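Local coordinates for protein probable 3-hydroxybutyryl-CoA dehydrogenase (Escherichia coli, PDB 3MOG) that oxidises (3S)-3-hydroxyadipyl-CoA to 3-oxoadipyl-CoA with NAD+ as the hydride acceptor, a step of phenylacetate degradation, at residues A104-A107 with E108-P112; E164-E167 with Q168-L172; E201-R204 with A205-E208; Q331-A334 with I335-A338. One frame throughout, in Å; residues are numbered along the deposited sequence.

Contact 1: residues A104-A107 with E108-P112; sequences AQLA and EVCPP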
# COMPACT_ATOMS: atom_id res chain seq x y z
N ALA C 104 6.54 34.36 -2.31
CA ALA C 104 7.26 35.01 -3.40
C ALA C 104 7.11 36.54 -3.31
O ALA C 104 8.09 37.27 -3.43
CB ALA C 104 6.77 34.50 -4.75
N GLN C 105 5.88 36.99 -3.08
CA GLN C 105 5.61 38.42 -2.90
C GLN C 105 6.30 39.02 -1.66
O GLN C 105 6.78 40.15 -1.72
CB GLN C 105 4.10 38.66 -2.87
CG GLN C 105 3.70 40.06 -3.34
CD GLN C 105 2.20 40.25 -3.48
OE1 GLN C 105 1.74 41.29 -3.95
NE2 GLN C 105 1.42 39.24 -3.07
N LEU C 106 6.36 38.27 -0.56
CA LEU C 106 7.00 38.73 0.67
C LEU C 106 8.52 38.73 0.57
O LEU C 106 9.19 39.42 1.33
CB LEU C 106 6.58 37.88 1.87
CG LEU C 106 5.12 37.82 2.31
CD1 LEU C 106 4.96 36.62 3.21
CD2 LEU C 106 4.68 39.09 3.03
N ALA C 107 9.06 37.95 -0.36
CA ALA C 107 10.51 37.94 -0.59
C ALA C 107 11.04 39.27 -1.13
O ALA C 107 12.12 39.72 -0.74
CB ALA C 107 10.91 36.78 -1.49
N GLU C 108 10.26 39.92 -2.01
CA GLU C 108 10.62 41.25 -2.54
C GLU C 108 10.26 42.42 -1.63
O GLU C 108 11.05 43.34 -1.48
CB GLU C 108 10.08 41.50 -3.96
CG GLU C 108 9.06 40.50 -4.47
CD GLU C 108 9.47 39.96 -5.82
OE1 GLU C 108 10.67 39.61 -5.97
OE2 GLU C 108 8.61 39.87 -6.73
N VAL C 109 9.06 42.36 -1.05
CA VAL C 109 8.56 43.37 -0.10
C VAL C 109 9.48 43.55 1.12
O VAL C 109 9.86 44.67 1.44
CB VAL C 109 7.09 43.04 0.35
CG1 VAL C 109 6.69 43.81 1.60
CG2 VAL C 109 6.11 43.30 -0.79
N CYS C 110 9.86 42.45 1.76
CA CYS C 110 10.62 42.47 3.02
C CYS C 110 12.13 42.37 2.80
O CYS C 110 12.57 41.85 1.78
CB CYS C 110 10.18 41.29 3.91
SG CYS C 110 8.41 41.09 4.05
N PRO C 111 12.94 42.86 3.78
CA PRO C 111 14.38 42.57 3.78
C PRO C 111 14.68 41.06 3.83
O PRO C 111 13.87 40.28 4.34
CB PRO C 111 14.89 43.26 5.06
CG PRO C 111 13.67 43.73 5.80
CD PRO C 111 12.59 43.88 4.79
N PRO C 112 15.85 40.64 3.31
CA PRO C 112 16.22 39.22 3.34
C PRO C 112 16.61 38.67 4.73
O PRO C 112 16.92 37.48 4.85
CB PRO C 112 17.43 39.16 2.38
CG PRO C 112 17.29 40.39 1.52
CD PRO C 112 16.75 41.42 2.45
O HOH W 1 10.07 36.67 -5.13
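Glu108 bends back over Ala104 because its CG is nearly eclipsed with the backbone N (chi1 12°) and its chain turns again at chi2, while Cys110, with SG anti to its own carbonyl carbon (chi1 -47°), is swung back against Leu106. The first bend lays CG of Glu108 3.5 Å from O of Ala104 and sends the carboxylate back along the helix. There a water bridges the two residues: it gives one proton to Ala104 O at 2.7 Å and a weak bond to Glu108 OE1 at 3.1 Å. On the inner side, SG of Cys110 packs 4.3 Å from CB of Leu106; the thiol, small and weakly polar, suits a buried site beside a leucine.

Two backbone bonds close the last turn of helix 96-109. Val109 N reaches Gln105 O at 3.2 Å, nearly straight at 168°, and CG2 of Val109 lies 3.4 Å from the same oxygen. Cys110 N still bonds Leu106 O at 3.1 Å, although Cys110 has already left helical angles, and its donor stands above the carbonyl plane. The helix belongs to the beta-alpha-beta unit of strands 87-90 and 115-118 in the NAD-binding domain; Leu106 rests on Leu82. The chemistry thus divides by face: apolar atoms and sulphur inward, and outward a carboxylate linked, weakly on its own side, through water to a helix carbonyl.

Contact 2: residues E164-E167 with Q168-L172; sequences EVVE and QLCEL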
# COMPACT_ATOMS: atom_id res chain seq x y z
N GLU C 164 20.03 29.25 13.25
CA GLU C 164 19.87 30.50 14.01
C GLU C 164 18.41 30.97 13.98
O GLU C 164 17.89 31.46 14.99
CB GLU C 164 20.82 31.59 13.49
CG GLU C 164 22.27 31.42 13.94
CD GLU C 164 23.02 32.74 14.02
OE1 GLU C 164 22.39 33.77 14.33
OE2 GLU C 164 24.25 32.74 13.77
N VAL C 165 17.76 30.78 12.84
CA VAL C 165 16.34 31.07 12.65
C VAL C 165 15.47 30.27 13.63
O VAL C 165 14.59 30.84 14.27
CB VAL C 165 15.94 30.83 11.18
CG1 VAL C 165 14.44 30.89 11.00
CG2 VAL C 165 16.64 31.87 10.27
N VAL C 166 15.76 28.97 13.77
CA VAL C 166 15.08 28.10 14.74
C VAL C 166 15.25 28.63 16.18
O VAL C 166 14.27 28.74 16.93
CB VAL C 166 15.58 26.62 14.62
CG1 VAL C 166 15.12 25.77 15.80
CG2 VAL C 166 15.11 25.99 13.32
N GLU C 167 16.48 28.98 16.53
CA GLU C 167 16.81 29.48 17.87
C GLU C 167 16.09 30.79 18.16
O GLU C 167 15.57 30.97 19.27
CB GLU C 167 18.32 29.72 18.02
CG GLU C 167 19.19 28.48 18.01
CD GLU C 167 18.89 27.52 19.14
OE1 GLU C 167 18.64 27.97 20.29
OE2 GLU C 167 18.91 26.30 18.88
N GLN C 168 16.08 31.68 17.17
CA GLN C 168 15.36 32.94 17.25
C GLN C 168 13.87 32.69 17.49
O GLN C 168 13.28 33.26 18.43
CB GLN C 168 15.57 33.77 15.97
CG GLN C 168 16.90 34.53 15.90
CD GLN C 168 17.01 35.37 14.63
OE1 GLN C 168 17.82 35.08 13.74
NE2 GLN C 168 16.20 36.42 14.54
N LEU C 169 13.28 31.82 16.68
CA LEU C 169 11.85 31.48 16.82
C LEU C 169 11.49 30.82 18.14
O LEU C 169 10.45 31.14 18.72
CB LEU C 169 11.34 30.65 15.63
CG LEU C 169 11.40 31.42 14.31
CD1 LEU C 169 10.92 30.55 13.15
CD2 LEU C 169 10.59 32.73 14.40
N CYS C 170 12.36 29.92 18.62
CA CYS C 170 12.18 29.29 19.94
C CYS C 170 12.23 30.32 21.06
O CYS C 170 11.34 30.35 21.92
CB CYS C 170 13.22 28.18 20.19
SG CYS C 170 12.96 26.68 19.20
N GLU C 171 13.27 31.15 21.06
CA GLU C 171 13.43 32.21 22.06
C GLU C 171 12.24 33.17 22.07
O GLU C 171 11.75 33.54 23.13
CB GLU C 171 14.73 32.99 21.85
CG GLU C 171 15.04 33.92 23.02
CD GLU C 171 16.43 34.52 22.98
OE1 GLU C 171 16.87 34.96 21.89
OE2 GLU C 171 17.08 34.55 24.05
N LEU C 172 11.77 33.53 20.88
CA LEU C 172 10.65 34.45 20.77
C LEU C 172 9.33 33.87 21.32
O LEU C 172 8.62 34.56 22.07
CB LEU C 172 10.50 34.93 19.32
CG LEU C 172 9.33 35.86 18.99
CD1 LEU C 172 9.56 37.26 19.55
CD2 LEU C 172 9.15 35.90 17.50
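Helix 163-175 is the crossover of a beta-alpha-beta unit between strands 152-157 and 179-184 in the NAD-binding domain, and residues 164-172 make more than two of its turns. Val165 and Leu169, one turn apart, point the same way and lie side by side, CG1 of Val165 meeting CD1 of Leu169 at 4.1 Å. Next to them CG1 of Val166 touches SG of Cys170, also at 4.1 Å. These compact apolar groups suit the face laid on the sheet, where Leu169 and Cys170 both rest on Val155.

Glu164, Glu167 and Glu171 make the exposed side. Glu167 forms a salt bridge with Arg182 of strand 179-184, which ties this edge of the helix to the sheet. Gln168, at the border, has CG anti to its carbonyl carbon (chi1 -80°) and an extended chain beyond, which lays CG 3.4 Å from Glu164 O. A glycine in place of Gln168 would probably leave the carbonyl of Glu164 less covered and strip the packing on Leu3 and Leu115. The backbone ladder is regular: Gln168 N binds Glu164 O at 2.8 Å, and Glu171 N reaches Glu167 O at 2.9 Å, with an N-H...O angle of 168°.

Contact 3: residues E201-R204 with A205-E208; sequences EAWR and ALEE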
# COMPACT_ATOMS: atom_id res chain seq x y z
N GLU C 201 -7.28 3.39 16.36
CA GLU C 201 -7.61 2.19 17.15
C GLU C 201 -9.11 2.10 17.53
O GLU C 201 -9.72 1.02 17.44
CB GLU C 201 -6.67 1.97 18.34
CG GLU C 201 -5.27 1.47 17.92
CD GLU C 201 -5.30 0.16 17.13
OE1 GLU C 201 -4.52 0.03 16.16
OE2 GLU C 201 -6.09 -0.74 17.47
N ALA C 202 -9.69 3.24 17.88
CA ALA C 202 -11.13 3.36 18.16
C ALA C 202 -12.04 3.02 16.96
O ALA C 202 -13.00 2.27 17.11
CB ALA C 202 -11.43 4.73 18.62
N TRP C 203 -11.76 3.58 15.79
CA TRP C 203 -12.50 3.21 14.57
C TRP C 203 -12.46 1.70 14.27
O TRP C 203 -13.48 1.12 13.86
CB TRP C 203 -12.01 3.99 13.37
CG TRP C 203 -12.24 5.48 13.48
CD1 TRP C 203 -11.29 6.46 13.48
CD2 TRP C 203 -13.51 6.15 13.59
NE1 TRP C 203 -11.88 7.70 13.59
CE2 TRP C 203 -13.24 7.54 13.66
CE3 TRP C 203 -14.84 5.71 13.62
CZ2 TRP C 203 -14.26 8.49 13.78
CZ3 TRP C 203 -15.85 6.66 13.74
CH2 TRP C 203 -15.55 8.04 13.81
N ARG C 204 -11.31 1.07 14.48
CA ARG C 204 -11.18 -0.37 14.28
C ARG C 204 -12.02 -1.16 15.28
O ARG C 204 -12.69 -2.12 14.90
CB ARG C 204 -9.73 -0.81 14.35
CG ARG C 204 -9.05 -0.75 13.00
CD ARG C 204 -7.66 -1.26 13.13
NE ARG C 204 -7.61 -2.72 13.19
CZ ARG C 204 -6.92 -3.45 12.33
NH1 ARG C 204 -6.25 -2.86 11.35
NH2 ARG C 204 -6.89 -4.78 12.44
N ALA C 205 -12.00 -0.72 16.53
CA ALA C 205 -12.81 -1.32 17.59
C ALA C 205 -14.29 -1.16 17.24
O ALA C 205 -15.04 -2.13 17.27
CB ALA C 205 -12.47 -0.68 18.95
N LEU C 206 -14.67 0.06 16.85
CA LEU C 206 -16.02 0.38 16.40
C LEU C 206 -16.50 -0.46 15.20
O LEU C 206 -17.64 -0.93 15.21
CB LEU C 206 -16.13 1.86 16.07
CG LEU C 206 -17.48 2.54 16.12
CD1 LEU C 206 -18.37 1.97 17.23
CD2 LEU C 206 -17.24 4.02 16.35
N GLU C 207 -15.63 -0.66 14.21
CA GLU C 207 -15.98 -1.42 13.00
C GLU C 207 -16.19 -2.89 13.33
O GLU C 207 -16.94 -3.57 12.64
CB GLU C 207 -14.90 -1.27 11.91
CG GLU C 207 -15.31 -1.75 10.50
CD GLU C 207 -14.33 -1.33 9.40
OE1 GLU C 207 -13.24 -0.81 9.71
OE2 GLU C 207 -14.66 -1.51 8.21
N GLU C 208 -15.53 -3.38 14.37
CA GLU C 208 -15.70 -4.78 14.76
C GLU C 208 -16.70 -5.02 15.91
O GLU C 208 -16.84 -6.15 16.36
CB GLU C 208 -14.35 -5.43 15.03
CG GLU C 208 -13.64 -5.89 13.76
CD GLU C 208 -12.26 -6.47 14.01
OE1 GLU C 208 -12.15 -7.48 14.73
OE2 GLU C 208 -11.27 -5.93 13.47
O HOH W 2 -9.13 -4.83 14.77
O HOH W 3 -11.74 -3.35 12.68
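Trp203 and Leu206 make the apolar side of this last stretch of helix 196-207. They lie side by side, pointing the same way, and CD2 of Leu206 comes obliquely to the indole, 4.0 Å from CZ3 of Trp203. CG of Leu206 is anti to its backbone N (chi1 -155°), which sets CD2 beside the tryptophan. Ala205, small enough for a buried site, sets CB 3.5 Å from Ala202 O.

Backbone hydrogen bonds hold the turns. Leu206 N gives to Ala202 O at 2.8 Å, almost straight at 169°. Toward the end the bonds bend: Glu208 N still reaches Arg204 O, but at 3.2 Å and an angle of 140°, as Glu208 leaves helical angles.

Water and charge finish the terminus. One water accepts from Arg204 NE at 3.0 Å, in the plane of the guanidinium, and donates to Glu208 OE2 at 2.7 Å. A second donates to both Arg204 O and Glu208 OE2, so that carboxylate oxygen takes two bonds and is probably stabilised as an anion. The two charged ends do not touch, NH2 of Arg204 lying 4.6 Å from OE2 of Glu208; Arg204 spends NH1 on a salt bridge to Glu454 and makes a cation-pi contact with Tyr452, while Glu201 pairs with Arg392 and Arg456.

In the first of the two C-terminal domain ranges, the broad indole of Trp203 touches helices 230-237 and 263-270 together, Ala202 and Ala205 meet Ile216 of helix 213-223, and Glu207 and Glu208 pack on Lys407 of a second subunit.

Contact 4: residues Q331-A334 with I335-A338; sequences QALA and IRLA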
# COMPACT_ATOMS: atom_id res chain seq x y z
N GLN C 331 -10.06 -16.55 25.23
CA GLN C 331 -10.34 -17.87 24.65
C GLN C 331 -9.08 -18.67 24.34
O GLN C 331 -9.01 -19.86 24.64
CB GLN C 331 -11.25 -17.76 23.42
CG GLN C 331 -11.83 -19.11 22.92
CD GLN C 331 -13.07 -19.62 23.70
OE1 GLN C 331 -13.29 -19.30 24.88
NE2 GLN C 331 -13.89 -20.43 23.03
N ALA C 332 -8.08 -18.03 23.74
CA ALA C 332 -6.83 -18.74 23.43
C ALA C 332 -6.13 -19.20 24.70
O ALA C 332 -5.61 -20.31 24.74
CB ALA C 332 -5.89 -17.88 22.57
N LEU C 333 -6.11 -18.35 25.72
CA LEU C 333 -5.50 -18.69 27.00
C LEU C 333 -6.28 -19.81 27.69
O LEU C 333 -5.68 -20.76 28.20
CB LEU C 333 -5.37 -17.46 27.91
CG LEU C 333 -4.42 -16.36 27.40
CD1 LEU C 333 -4.51 -15.10 28.23
CD2 LEU C 333 -2.98 -16.86 27.34
N ALA C 334 -7.61 -19.71 27.66
CA ALA C 334 -8.48 -20.65 28.35
C ALA C 334 -8.36 -22.07 27.81
O ALA C 334 -8.37 -23.02 28.59
CB ALA C 334 -9.94 -20.17 28.35
N ILE C 335 -8.22 -22.22 26.50
CA ILE C 335 -8.03 -23.56 25.96
C ILE C 335 -6.59 -24.06 26.12
O ILE C 335 -6.36 -25.26 26.28
CB ILE C 335 -8.59 -23.73 24.51
CG1 ILE C 335 -7.59 -23.28 23.46
CG2 ILE C 335 -9.97 -23.03 24.38
CD1 ILE C 335 -7.74 -23.99 22.14
N ARG C 336 -5.62 -23.15 26.11
CA ARG C 336 -4.23 -23.53 26.34
C ARG C 336 -4.01 -24.03 27.76
O ARG C 336 -3.26 -24.98 28.00
CB ARG C 336 -3.27 -22.38 26.04
CG ARG C 336 -2.47 -22.57 24.76
CD ARG C 336 -1.53 -21.42 24.51
NE ARG C 336 -0.69 -21.16 25.68
CZ ARG C 336 -0.19 -19.97 26.00
NH1 ARG C 336 -0.45 -18.92 25.23
NH2 ARG C 336 0.56 -19.84 27.08
N LEU C 337 -4.68 -23.37 28.70
CA LEU C 337 -4.46 -23.63 30.11
C LEU C 337 -5.54 -24.51 30.76
O LEU C 337 -5.41 -24.86 31.92
CB LEU C 337 -4.30 -22.30 30.88
CG LEU C 337 -3.14 -21.38 30.44
CD1 LEU C 337 -3.33 -19.96 30.93
CD2 LEU C 337 -1.77 -21.94 30.87
N ALA C 338 -6.59 -24.86 29.99
CA ALA C 338 -7.72 -25.70 30.46
C ALA C 338 -8.43 -25.18 31.73
O ALA C 338 -8.88 -25.97 32.56
CB ALA C 338 -7.28 -27.16 30.63
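Ile335 and Leu333 carry most of this contact on helix 330-337, which belongs to the beta-alpha-beta unit of strands 320-324 and 341-345 in the reduced Rossmann-fold domain. Ile335 bends its branches back over the preceding turn: CG2, anti to its own carbonyl carbon, lies 3.3 Å from Gln331 O, while CG1, placed between the backbone N and the carbonyl carbon (chi1 85°), comes 3.8 Å from Ala332 O. Ile335 also packs on Ser471 of a second subunit, whereas Ala334, small and buried, sits against the loop at Ala357 and Val359.

Leu333 is buried and rests on Ile323 of strand 320-324. Its neighbour one turn on is Arg336, lying side by side with it: CD2 of Leu333 meets NH1 of Arg336 at 3.9 Å, obliquely to the guanidinium. The arginine chain bends at chi3 (52°), so that NH1, at the end of the group, comes beside this methyl while also forming a salt bridge with Glu328. Leu337 adds a looser apolar touch, its CD1 4.4 Å from CB of Leu333. Just before Ala338 turns to positive phi, Leu337 N gives Leu333 O a bond of 2.8 Å.

All four contacts are local, each within one helix. Contact 3 is the most enclosed, with no exposed residue; contact 4 is the most exposed, with four of eight, and contacts 1 and 2 are intermediate. Contacts 1 and 2 belong to two beta-alpha-beta helices of one NAD-binding domain, with centres about 20 Å apart and no touch between them; contact 4 repeats that unit in the reduced Rossmann domain, about 69 Å from contact 1 between centres. Contact 3 instead lies among helices, with two waters and the denser salt-bridge network, round Glu201 and Arg204. Contacts 1, 3 and 4 lie at helix ends, contact 2 within a helix. Only contacts 3 and 4 have outer residues that pack on the second subunit.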